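Local coordinates for protein beta-n-acetylhexosaminidase (Streptococcus pneumoniae, PDB 4AZH) that probably removes terminal beta-linked N-acetylglucosamine from glycans by hydrolysis, as one of the tandem family 20 catalytic modules of an exo-beta-D-N-acetylglucosaminidase, at residues G19-T24 with I329-P334; I248-K253 with Q309-K314; G278-I283 with V323-S328. All coordinates share one frame; numbering follows the deposited sequence. Where two conformers were deposited one is given.

Contact 1 (G19-T24 with I329-P334); sequences GRKYFT and IWADRP. With LOG (N-acetylglucosaminono-1,5-lactone (Z)-oxime), chain E.
R20 passes A331 and reaches D332 by setting CG anti to its own carbonyl carbon (chi1 -66°) and staying extended from CG to NE. Its neighbour K21 sends CG anti to the backbone N (chi1 -179°), runs straight along P334, and bends at the last torsion (chi4 81°), which turns NZ onto the P334 carbonyl.

At the far end of R20 the guanidinium meets the sugar-like inhibitor. NH2 gives a hydrogen bond to O3 of LOG at 2.7 Å, while NH1 makes two weaker, more bent bonds to O3 and O4. D332 shares O4 with R20 and adds O6: its OD1 accepts from LOG O4 at 2.6 Å and its OD2 from LOG O6, also at 2.6 Å. Between the two residues, R20 NH1 and D332 OD1 lie 3.5 Å apart with the oxygen over the guanidinium face, so the salt bridge is electrostatic and no N-H points along it.

This is the mouth of a TIM barrel, where the loop after strand 11-17 meets the C-terminal end of strand 322-330, and the inhibitor sits in the pocket there. W330, on that strand, lays one ring face under the pyranose, with LOG C5 3.7 Å above the ring plane. D17 and D50 also pair with R20, probably fixing how its guanidinium is turned.

Away from the pocket, the CB atoms of K21 and A331 touch at 3.7 Å, P334 CB rests on the R20 carbonyl O, and K21 NZ donates to P334 O at 2.8 Å, with A336 O as a second acceptor.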
loop_
_atom_site.group_PDB
_atom_site.type_symbol
_atom_site.label_atom_id
_atom_site.label_comp_id
_atom_site.label_asym_id
_atom_site.label_seq_id
_atom_site.Cartn_x
_atom_site.Cartn_y
_atom_site.Cartn_z
ATOM N N GLY A 19 3.177 1.093 -9.642
ATOM C CA GLY A 19 2.479 0.365 -10.673
ATOM C C GLY A 19 2.497 1.183 -11.948
ATOM O O GLY A 19 2.834 0.674 -13.018
ATOM N N ARG A 20 2.114 2.446 -11.858
ATOM C CA ARG A 20 2.127 3.269 -13.050
ATOM C C ARG A 20 3.580 3.569 -13.454
ATOM O O ARG A 20 3.900 3.614 -14.652
ATOM C CB ARG A 20 1.324 4.567 -12.863
ATOM C CG ARG A 20 -0.181 4.402 -12.663
ATOM C CD ARG A 20 -0.877 5.766 -12.601
ATOM N NE ARG A 20 -2.354 5.721 -12.596
ATOM C CZ ARG A 20 -3.103 5.841 -11.505
ATOM N NH1 ARG A 20 -2.526 5.941 -10.295
ATOM N NH2 ARG A 20 -4.427 5.830 -11.607
ATOM N N LYS A 21 4.453 3.715 -12.453
ATOM C CA LYS A 21 5.796 4.248 -12.628
ATOM C C LYS A 21 6.814 3.326 -11.951
ATOM O O LYS A 21 6.514 2.743 -10.906
ATOM C CB LYS A 21 5.855 5.672 -12.027
ATOM C CG LYS A 21 7.203 6.356 -12.170
ATOM C CD LYS A 21 7.187 7.809 -11.736
ATOM C CE LYS A 21 8.596 8.394 -11.862
ATOM N NZ LYS A 21 8.891 8.795 -13.256
ATOM N N TYR A 22 8.013 3.198 -12.539
ATOM C CA TYR A 22 9.048 2.324 -12.001
ATOM C C TYR A 22 9.852 3.015 -10.882
ATOM O O TYR A 22 10.176 4.224 -10.963
ATOM C CB TYR A 22 9.948 1.808 -13.140
ATOM C CG TYR A 22 11.092 0.925 -12.675
ATOM C CD1 TYR A 22 12.310 1.478 -12.289
ATOM C CD2 TYR A 22 10.942 -0.446 -12.588
ATOM C CE1 TYR A 22 13.348 0.679 -11.820
ATOM C CE2 TYR A 22 11.966 -1.261 -12.142
ATOM C CZ TYR A 22 13.179 -0.697 -11.759
ATOM O OH TYR A 22 14.213 -1.508 -11.294
ATOM N N PHE A 23 10.153 2.267 -9.829
ATOM C CA PHE A 23 11.035 2.719 -8.748
ATOM C C PHE A 23 12.100 1.656 -8.566
ATOM O O PHE A 23 11.776 0.467 -8.578
ATOM C CB PHE A 23 10.292 2.873 -7.413
ATOM C CG PHE A 23 9.367 4.051 -7.360
ATOM C CD1 PHE A 23 8.147 4.034 -8.030
ATOM C CD2 PHE A 23 9.706 5.173 -6.635
ATOM C CE1 PHE A 23 7.293 5.131 -7.981
ATOM C CE2 PHE A 23 8.852 6.269 -6.576
ATOM C CZ PHE A 23 7.638 6.244 -7.247
ATOM N N THR A 24 13.352 2.069 -8.381
ATOM C CA THR A 24 14.416 1.106 -8.180
ATOM C C THR A 24 14.310 0.534 -6.787
ATOM O O THR A 24 13.712 1.165 -5.890
ATOM C CB THR A 24 15.789 1.771 -8.298
ATOM O OG1 THR A 24 15.936 2.693 -7.215
ATOM C CG2 THR A 24 15.933 2.518 -9.642
ATOM N N ILE A 329 1.071 8.586 -2.459
ATOM C CA ILE A 329 1.759 9.222 -3.578
ATOM C C ILE A 329 1.381 8.489 -4.853
ATOM O O ILE A 329 1.551 7.275 -4.950
ATOM C CB ILE A 329 3.305 9.185 -3.438
ATOM C CG1 ILE A 329 3.747 9.623 -2.030
ATOM C CG2 ILE A 329 3.937 10.018 -4.545
ATOM C CD1 ILE A 329 3.278 11.007 -1.606
ATOM N N TRP A 330 0.856 9.224 -5.821
ATOM C CA TRP A 330 0.368 8.618 -7.035
ATOM C C TRP A 330 1.147 9.126 -8.207
ATOM O O TRP A 330 1.719 10.209 -8.147
ATOM C CB TRP A 330 -1.086 8.956 -7.223
ATOM C CG TRP A 330 -1.968 8.444 -6.119
ATOM C CD1 TRP A 330 -2.508 9.170 -5.050
ATOM C CD2 TRP A 330 -2.478 7.070 -5.947
ATOM N NE1 TRP A 330 -3.287 8.358 -4.261
ATOM C CE2 TRP A 330 -3.302 7.089 -4.739
ATOM C CE3 TRP A 330 -2.314 5.877 -6.630
ATOM C CZ2 TRP A 330 -3.927 5.953 -4.265
ATOM C CZ3 TRP A 330 -2.956 4.742 -6.150
ATOM C CH2 TRP A 330 -3.741 4.777 -4.984
ATOM N N ALA A 331 1.128 8.368 -9.298
ATOM C CA ALA A 331 1.908 8.705 -10.485
ATOM C C ALA A 331 1.061 8.732 -11.763
ATOM O O ALA A 331 1.404 8.101 -12.767
ATOM C CB ALA A 331 3.077 7.742 -10.607
ATOM N N ASP A 332 -0.044 9.481 -11.707
ATOM C CA ASP A 332 -1.079 9.497 -12.790
ATOM C C ASP A 332 -0.463 9.832 -14.145
ATOM O O ASP A 332 -0.901 9.327 -15.185
ATOM C CB ASP A 332 -2.195 10.489 -12.480
ATOM C CG ASP A 332 -2.993 10.101 -11.238
ATOM O OD1 ASP A 332 -2.417 9.472 -10.323
ATOM O OD2 ASP A 332 -4.210 10.420 -11.191
ATOM N N ARG A 333 0.556 10.686 -14.101
ATOM C CA ARG A 333 1.368 10.998 -15.259
ATOM C C ARG A 333 2.724 10.422 -14.917
ATOM O O ARG A 333 3.534 11.114 -14.307
ATOM C CB ARG A 333 1.469 12.524 -15.406
ATOM C CG ARG A 333 0.153 13.213 -15.750
ATOM C CD ARG A 333 0.265 14.733 -15.694
ATOM N NE ARG A 333 -0.342 15.288 -14.489
ATOM C CZ ARG A 333 0.320 15.666 -13.399
ATOM N NH1 ARG A 333 1.641 15.570 -13.320
ATOM N NH2 ARG A 333 -0.356 16.159 -12.380
ATOM N N PRO A 334 2.989 9.152 -15.302
ATOM C CA PRO A 334 4.170 8.456 -14.755
ATOM C C PRO A 334 5.486 8.959 -15.318
ATOM O O PRO A 334 6.543 8.578 -14.815
ATOM C CB PRO A 334 3.937 7.006 -15.151
ATOM C CG PRO A 334 3.250 7.132 -16.464
ATOM C CD PRO A 334 2.314 8.310 -16.315
HETATM C C2 LOG E . -7.164 6.579 -8.044
HETATM C C3 LOG E . -5.645 6.490 -8.179
HETATM C C4 LOG E . -5.137 7.836 -8.648
HETATM C C5 LOG E . -5.469 8.854 -7.565
HETATM C C6 LOG E . -4.781 10.198 -7.888
HETATM C C7 LOG E . -7.515 5.744 -5.731
HETATM C C8 LOG E . -7.913 4.565 -4.847
HETATM N N2 LOG E . -7.624 5.549 -7.080
HETATM O O1 LOG E . -9.347 9.103 -6.971
HETATM O O3 LOG E . -5.230 5.390 -9.096
HETATM O O4 LOG E . -3.739 7.802 -8.776
HETATM O O5 LOG E . -6.848 9.011 -7.499
HETATM O O6 LOG E . -5.407 10.840 -8.973
HETATM C C1 LOG E . -7.620 7.865 -7.609
HETATM O O7 LOG E . -7.176 6.808 -5.209
HETATM N N1 LOG E . -8.892 7.911 -7.379
#

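Contact 2 (I248-K253 with Q309-K314); sequences ISYWSK and QLASTK. With LOG (N-acetylglucosaminono-1,5-lactone (Z)-oxime), chain E.
A311 pushes its methyl against the backbone of W251 and S252, CB lying 3.4 Å from W251 O and 3.6 Å from S252 CA. A311 is the second residue of a type II beta turn, L310 to T313, which packs beside the C-terminal end of barrel strand 247-250. L310 CD2 makes an apolar contact with Y250 CB at 4.1 Å; K253 and S312 meet through their CB atoms at 3.7 Å.

No direct hydrogen bond joins the two segments; water does it instead. One water donates to Y250 O and accepts from A311 N, bridging the strand end to the turn.

Further out, T313 closes the turn on itself, OG1 donating to L310 O at 2.7 Å beside a weak bond from T313 N. Y250 OH is held by A261 O. W251 turns its side chain away from A311 and toward the pocket, CG lying between its backbone N and carbonyl carbon (chi1 72°). One face of its indole lies under the inhibitor's acetamido oxygen, and NE1 is hydrogen-bonded to D230 OD1. At the solvent side, a second water accepts from K253 NZ at 3.0 Å and donates to S312 OG at 2.8 Å.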
loop_
_atom_site.group_PDB
_atom_site.type_symbol
_atom_site.label_atom_id
_atom_site.label_comp_id
_atom_site.label_asym_id
_atom_site.label_seq_id
_atom_site.Cartn_x
_atom_site.Cartn_y
_atom_site.Cartn_z
ATOM N N ILE A 248 -11.009 -2.064 4.541
ATOM C CA ILE A 248 -11.379 -1.058 3.545
ATOM C C ILE A 248 -10.470 0.156 3.575
ATOM O O ILE A 248 -10.497 0.904 4.530
ATOM C CB ILE A 248 -12.817 -0.591 3.775
ATOM C CG1 ILE A 248 -13.784 -1.770 3.600
ATOM C CG2 ILE A 248 -13.174 0.502 2.799
ATOM C CD1 ILE A 248 -13.866 -2.271 2.162
ATOM N N SER A 249 -9.656 0.335 2.542
ATOM C CA SER A 249 -8.859 1.577 2.376
ATOM C C SER A 249 -9.779 2.676 1.805
ATOM O O SER A 249 -10.115 2.661 0.611
ATOM C CB SER A 249 -7.631 1.330 1.482
ATOM O OG SER A 249 -6.995 2.546 1.063
ATOM N N TYR A 250 -10.190 3.613 2.674
ATOM C CA TYR A 250 -11.235 4.619 2.373
ATOM C C TYR A 250 -10.607 5.969 2.053
ATOM O O TYR A 250 -9.915 6.572 2.898
ATOM C CB TYR A 250 -12.247 4.781 3.538
ATOM C CG TYR A 250 -13.579 5.383 3.076
ATOM C CD1 TYR A 250 -13.691 6.755 2.778
ATOM C CD2 TYR A 250 -14.722 4.581 2.919
ATOM C CE1 TYR A 250 -14.886 7.302 2.308
ATOM C CE2 TYR A 250 -15.929 5.122 2.465
ATOM C CZ TYR A 250 -16.002 6.485 2.166
ATOM O OH TYR A 250 -17.178 7.018 1.724
ATOM N N TRP A 251 -10.869 6.452 0.842
ATOM C CA TRP A 251 -10.225 7.677 0.388
ATOM C C TRP A 251 -11.152 8.845 0.053
ATOM O O TRP A 251 -10.689 10.003 0.019
ATOM C CB TRP A 251 -9.263 7.369 -0.758
ATOM C CG TRP A 251 -10.011 7.037 -2.005
ATOM C CD1 TRP A 251 -10.505 5.802 -2.397
ATOM C CD2 TRP A 251 -10.434 7.982 -3.044
ATOM N NE1 TRP A 251 -11.192 5.912 -3.583
ATOM C CE2 TRP A 251 -11.180 7.200 -4.027
ATOM C CE3 TRP A 251 -10.273 9.359 -3.247
ATOM C CZ2 TRP A 251 -11.735 7.780 -5.166
ATOM C CZ3 TRP A 251 -10.834 9.929 -4.403
ATOM C CH2 TRP A 251 -11.546 9.151 -5.340
ATOM N N SER A 252 -12.444 8.557 -0.179
ATOM C CA SER A 252 -13.452 9.550 -0.617
ATOM C C SER A 252 -14.815 8.915 -0.764
ATOM O O SER A 252 -14.928 7.706 -1.039
ATOM C CB SER A 252 -13.081 10.177 -1.979
ATOM O OG SER A 252 -14.176 10.856 -2.595
ATOM N N LYS A 253 -15.853 9.732 -0.642
ATOM C CA LYS A 253 -17.225 9.262 -0.907
ATOM C C LYS A 253 -17.631 9.508 -2.375
ATOM O O LYS A 253 -18.757 9.242 -2.777
ATOM C CB LYS A 253 -18.232 9.891 0.063
ATOM C CG LYS A 253 -19.582 9.190 0.009
ATOM C CD LYS A 253 -20.555 9.639 1.080
ATOM C CE LYS A 253 -21.038 11.068 0.876
ATOM N NZ LYS A 253 -21.816 11.348 2.108
ATOM N N GLN A 309 -9.801 11.457 10.685
ATOM C CA GLN A 309 -10.932 11.871 9.877
ATOM C C GLN A 309 -11.063 11.114 8.545
ATOM O O GLN A 309 -10.218 11.260 7.643
ATOM C CB GLN A 309 -10.921 13.385 9.628
ATOM C CG GLN A 309 -12.161 13.865 8.920
ATOM C CD GLN A 309 -12.281 15.362 8.956
ATOM O OE1 GLN A 309 -12.513 15.963 10.013
ATOM N NE2 GLN A 309 -12.159 15.983 7.788
ATOM N N LEU A 310 -12.143 10.332 8.418
ATOM C CA LEU A 310 -12.466 9.677 7.144
ATOM C C LEU A 310 -13.057 10.699 6.196
ATOM O O LEU A 310 -13.777 11.610 6.643
ATOM C CB LEU A 310 -13.462 8.537 7.349
ATOM C CG LEU A 310 -12.834 7.383 8.134
ATOM C CD1 LEU A 310 -13.910 6.562 8.793
ATOM C CD2 LEU A 310 -12.013 6.548 7.186
ATOM N N ALA A 311 -12.754 10.556 4.906
ATOM C CA ALA A 311 -13.264 11.485 3.900
ATOM C C ALA A 311 -14.790 11.494 3.937
ATOM O O ALA A 311 -15.421 10.435 4.192
ATOM C CB ALA A 311 -12.754 11.116 2.510
ATOM N N SER A 312 -15.340 12.697 3.737
ATOM C CA SER A 312 -16.757 13.027 3.830
ATOM C C SER A 312 -17.337 13.128 5.233
ATOM O O SER A 312 -18.555 13.193 5.390
ATOM C CB SER A 312 -17.635 12.082 3.020
ATOM O OG SER A 312 -17.775 10.870 3.713
ATOM N N THR A 313 -16.495 13.150 6.260
ATOM C CA THR A 313 -17.046 13.181 7.606
ATOM C C THR A 313 -16.273 14.226 8.367
ATOM O O THR A 313 -15.141 14.550 8.017
ATOM C CB THR A 313 -16.962 11.806 8.337
ATOM O OG1 THR A 313 -15.585 11.475 8.646
ATOM C CG2 THR A 313 -17.576 10.703 7.500
ATOM N N LYS A 314 -16.908 14.752 9.405
ATOM C CA LYS A 314 -16.313 15.795 10.229
ATOM C C LYS A 314 -15.938 15.154 11.576
ATOM O O LYS A 314 -16.814 14.653 12.308
ATOM C CB LYS A 314 -17.318 16.943 10.380
ATOM C CG LYS A 314 -16.817 18.156 11.134
ATOM C CD LYS A 314 -17.988 19.013 11.604
ATOM C CE LYS A 314 -17.532 20.207 12.442
ATOM N NZ LYS A 314 -16.514 20.977 11.662
HETATM C C2 LOG E . -7.164 6.579 -8.044
HETATM C C3 LOG E . -5.645 6.490 -8.179
HETATM C C4 LOG E . -5.137 7.836 -8.648
HETATM C C5 LOG E . -5.469 8.854 -7.565
HETATM C C6 LOG E . -4.781 10.198 -7.888
HETATM C C7 LOG E . -7.515 5.744 -5.731
HETATM C C8 LOG E . -7.913 4.565 -4.847
HETATM N N2 LOG E . -7.624 5.549 -7.080
HETATM O O1 LOG E . -9.347 9.103 -6.971
HETATM O O3 LOG E . -5.230 5.390 -9.096
HETATM O O4 LOG E . -3.739 7.802 -8.776
HETATM O O5 LOG E . -6.848 9.011 -7.499
HETATM O O6 LOG E . -5.407 10.840 -8.973
HETATM C C1 LOG E . -7.620 7.865 -7.609
HETATM O O7 LOG E . -7.176 6.808 -5.209
HETATM N N1 LOG E . -8.892 7.911 -7.379
HETATM O O HOH W 1 -10.809 8.654 4.213
HETATM O O HOH W 2 -20.458 10.770 4.667
#

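Contact 3 (G278-I283 with V323-S328); sequences GDWYYI and VGSMLS. With LOG (N-acetylglucosaminono-1,5-lactone (Z)-oxime), chain E.
Y282 N donates to S328 O at 3.0 Å in a nearly straight bond (N-H...O 166°), and the same oxygen takes a CA-H...O contact from Y281 CA, so S328 O is gripped from two neighbouring residues where strand 282-283 begins to pair in parallel with strand 322-330. Just before this, residues 278-280 form a short 3-10 turn, closed by the bond from Y281 N to G278 O.

W280 makes the largest single contribution. Its CB sits 4.0 Å from L327 CG. The six-membered part of its indole extends back along the strand, with CE3 presenting its edge to M326 O at 3.6 Å and CZ3 resting near S325 CB. The polar ends point elsewhere: W280 NE1 donates to N301 O, and S325 OG is hydrogen-bonded to F307 O.

Y281 works toward the pocket. CG lies anti to the carbonyl carbon (chi1 -84°), which swings the ring past S328, whose CB is 3.7 Å from both CD1 and CE1, and carries OH to the inhibitor. There OH donates to the acetamido oxygen O7 of LOG at 2.6 Å. In family 20 enzymes the corresponding oxygen of the substrate acts as the nucleophile, so this bond probably helps to orient it. G278 CA lies over the centre of the Y281 ring, and W330 meets that ring edge-to-face. I283 packs on the ligand's hydroxymethyl, its CD1 3.6 Å from LOG C6.

Here the beta-alpha-beta unit made by strand 282-283, helix 295-304 and strand 322-330 is joined at its two strands. Helix 340-352 covers one side, with L346 against Y282 and L327 and F350 against W280 and L327, while M326, L327 and S328 pack on strand 11-17.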
loop_
_atom_site.group_PDB
_atom_site.type_symbol
_atom_site.label_atom_id
_atom_site.label_comp_id
_atom_site.label_asym_id
_atom_site.label_seq_id
_atom_site.Cartn_x
_atom_site.Cartn_y
_atom_site.Cartn_z
ATOM N N GLY A 278 -8.336 11.117 0.677
ATOM C CA GLY A 278 -8.028 11.868 -0.516
ATOM C C GLY A 278 -7.308 13.194 -0.255
ATOM O O GLY A 278 -6.550 13.636 -1.097
ATOM N N ASP A 279 -7.533 13.816 0.908
ATOM C CA ASP A 279 -6.899 15.111 1.223
ATOM C C ASP A 279 -5.371 15.042 1.192
ATOM O O ASP A 279 -4.718 16.029 0.914
ATOM C CB ASP A 279 -7.327 15.625 2.602
ATOM C CG ASP A 279 -8.783 16.040 2.673
ATOM O OD1 ASP A 279 -9.488 16.135 1.637
ATOM O OD2 ASP A 279 -9.208 16.264 3.820
ATOM N N TRP A 280 -4.825 13.874 1.481
ATOM C CA TRP A 280 -3.416 13.707 1.631
ATOM C C TRP A 280 -2.736 13.275 0.363
ATOM O O TRP A 280 -1.543 13.019 0.397
ATOM C CB TRP A 280 -3.140 12.682 2.727
ATOM C CG TRP A 280 -3.680 13.071 4.077
ATOM C CD1 TRP A 280 -3.686 14.332 4.664
ATOM C CD2 TRP A 280 -4.327 12.193 5.073
ATOM N NE1 TRP A 280 -4.262 14.294 5.914
ATOM C CE2 TRP A 280 -4.675 13.046 6.211
ATOM C CE3 TRP A 280 -4.630 10.834 5.132
ATOM C CZ2 TRP A 280 -5.301 12.541 7.337
ATOM C CZ3 TRP A 280 -5.266 10.346 6.276
ATOM C CH2 TRP A 280 -5.592 11.181 7.349
ATOM N N TYR A 281 -3.468 13.167 -0.752
ATOM C CA TYR A 281 -2.919 12.645 -2.014
ATOM C C TYR A 281 -1.908 13.646 -2.640
ATOM O O TYR A 281 -2.163 14.852 -2.717
ATOM C CB TYR A 281 -4.051 12.448 -3.014
ATOM C CG TYR A 281 -4.813 11.155 -2.930
ATOM C CD1 TYR A 281 -4.649 10.279 -1.849
ATOM C CD2 TYR A 281 -5.739 10.826 -3.911
ATOM C CE1 TYR A 281 -5.364 9.090 -1.765
ATOM C CE2 TYR A 281 -6.447 9.637 -3.851
ATOM C CZ TYR A 281 -6.260 8.761 -2.776
ATOM O OH TYR A 281 -6.955 7.561 -2.706
ATOM N N TYR A 282 -0.760 13.150 -3.068
ATOM C CA TYR A 282 0.076 13.914 -3.965
ATOM C C TYR A 282 0.308 13.106 -5.247
ATOM O O TYR A 282 0.661 11.924 -5.211
ATOM C CB TYR A 282 1.386 14.297 -3.300
ATOM C CG TYR A 282 2.390 14.901 -4.253
ATOM C CD1 TYR A 282 2.047 15.999 -5.064
ATOM C CD2 TYR A 282 3.689 14.395 -4.347
ATOM C CE1 TYR A 282 2.972 16.558 -5.941
ATOM C CE2 TYR A 282 4.620 14.954 -5.221
ATOM C CZ TYR A 282 4.260 16.032 -6.008
ATOM O OH TYR A 282 5.171 16.604 -6.879
ATOM N N ILE A 283 0.044 13.750 -6.379
ATOM C CA ILE A 283 0.276 13.172 -7.683
ATOM C C ILE A 283 1.587 13.802 -8.195
ATOM O O ILE A 283 1.698 15.017 -8.275
ATOM C CB ILE A 283 -0.898 13.515 -8.597
ATOM C CG1 ILE A 283 -2.173 12.813 -8.091
ATOM C CG2 ILE A 283 -0.583 13.158 -10.023
ATOM C CD1 ILE A 283 -3.446 13.456 -8.611
ATOM N N VAL A 323 -8.087 1.397 11.800
ATOM C CA VAL A 323 -6.854 0.694 12.229
ATOM C C VAL A 323 -5.641 1.605 12.071
ATOM O O VAL A 323 -4.539 1.244 12.452
ATOM C CB VAL A 323 -6.626 -0.648 11.471
ATOM C CG1 VAL A 323 -7.902 -1.514 11.503
ATOM C CG2 VAL A 323 -6.167 -0.374 10.044
ATOM N N GLY A 324 -5.831 2.788 11.505
ATOM C CA GLY A 324 -4.674 3.646 11.178
ATOM C C GLY A 324 -4.968 4.473 9.954
ATOM O O GLY A 324 -6.104 4.465 9.473
ATOM N N SER A 325 -3.954 5.167 9.442
ATOM C CA SER A 325 -4.108 6.093 8.340
ATOM C C SER A 325 -2.997 5.924 7.312
ATOM O O SER A 325 -1.869 5.574 7.664
ATOM C CB SER A 325 -4.088 7.536 8.834
ATOM O OG SER A 325 -5.231 7.795 9.636
ATOM N N MET A 326 -3.328 6.215 6.046
ATOM C CA MET A 326 -2.381 6.078 4.945
ATOM C C MET A 326 -2.302 7.351 4.075
ATOM O O MET A 326 -3.317 7.861 3.585
ATOM C CB MET A 326 -2.716 4.810 4.129
ATOM C CG MET A 326 -1.977 4.678 2.815
ATOM S SD MET A 326 -1.939 3.007 2.135
ATOM C CE MET A 326 -3.169 3.083 0.825
ATOM N N LEU A 327 -1.081 7.858 3.901
ATOM C CA LEU A 327 -0.793 8.959 2.992
ATOM C C LEU A 327 -0.333 8.426 1.618
ATOM O O LEU A 327 0.503 7.512 1.554
ATOM C CB LEU A 327 0.297 9.785 3.607
ATOM C CG LEU A 327 0.495 11.137 2.934
ATOM C CD1 LEU A 327 0.674 12.235 3.973
ATOM C CD2 LEU A 327 1.640 11.051 1.950
ATOM N N SER A 328 -0.846 8.979 0.518
ATOM C CA SER A 328 -0.647 8.317 -0.782
ATOM C C SER A 328 0.037 9.163 -1.844
ATOM O O SER A 328 -0.357 10.320 -2.092
ATOM C CB SER A 328 -1.975 7.770 -1.305
ATOM O OG SER A 328 -2.643 7.033 -0.277
HETATM C C2 LOG E . -7.164 6.579 -8.044
HETATM C C3 LOG E . -5.645 6.490 -8.179
HETATM C C4 LOG E . -5.137 7.836 -8.648
HETATM C C5 LOG E . -5.469 8.854 -7.565
HETATM C C6 LOG E . -4.781 10.198 -7.888
HETATM C C7 LOG E . -7.515 5.744 -5.731
HETATM C C8 LOG E . -7.913 4.565 -4.847
HETATM N N2 LOG E . -7.624 5.549 -7.080
HETATM O O1 LOG E . -9.347 9.103 -6.971
HETATM O O3 LOG E . -5.230 5.390 -9.096
HETATM O O4 LOG E . -3.739 7.802 -8.776
HETATM O O5 LOG E . -6.848 9.011 -7.499
HETATM O O6 LOG E . -5.407 10.840 -8.973
HETATM C C1 LOG E . -7.620 7.865 -7.609
HETATM O O7 LOG E . -7.176 6.808 -5.209
HETATM N N1 LOG E . -8.892 7.911 -7.379
#

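Overall arrangement
All three contacts ring the same inhibitor at the barrel mouth, but differ in burial. Contacts 1 and 3 are buried and share strand 322-330, and the bond from W330 N to Y282 O joins them. Contact 2 is only partly buried, with K253 and S312 exposed; it touches contact 3 through W251 O and G278 N but stays about 7 Å from contact 1 at the nearest atoms. The chemistry follows: charged groups holding sugar hydroxyls in contact 1, strand pairing, aromatic packing and a tyrosine hydroxyl on the acetamido oxygen in contact 3, a methyl and bridging waters in contact 2. Along the chain, contacts 2 and 3 alternate, nested within the loop closed by contact 1.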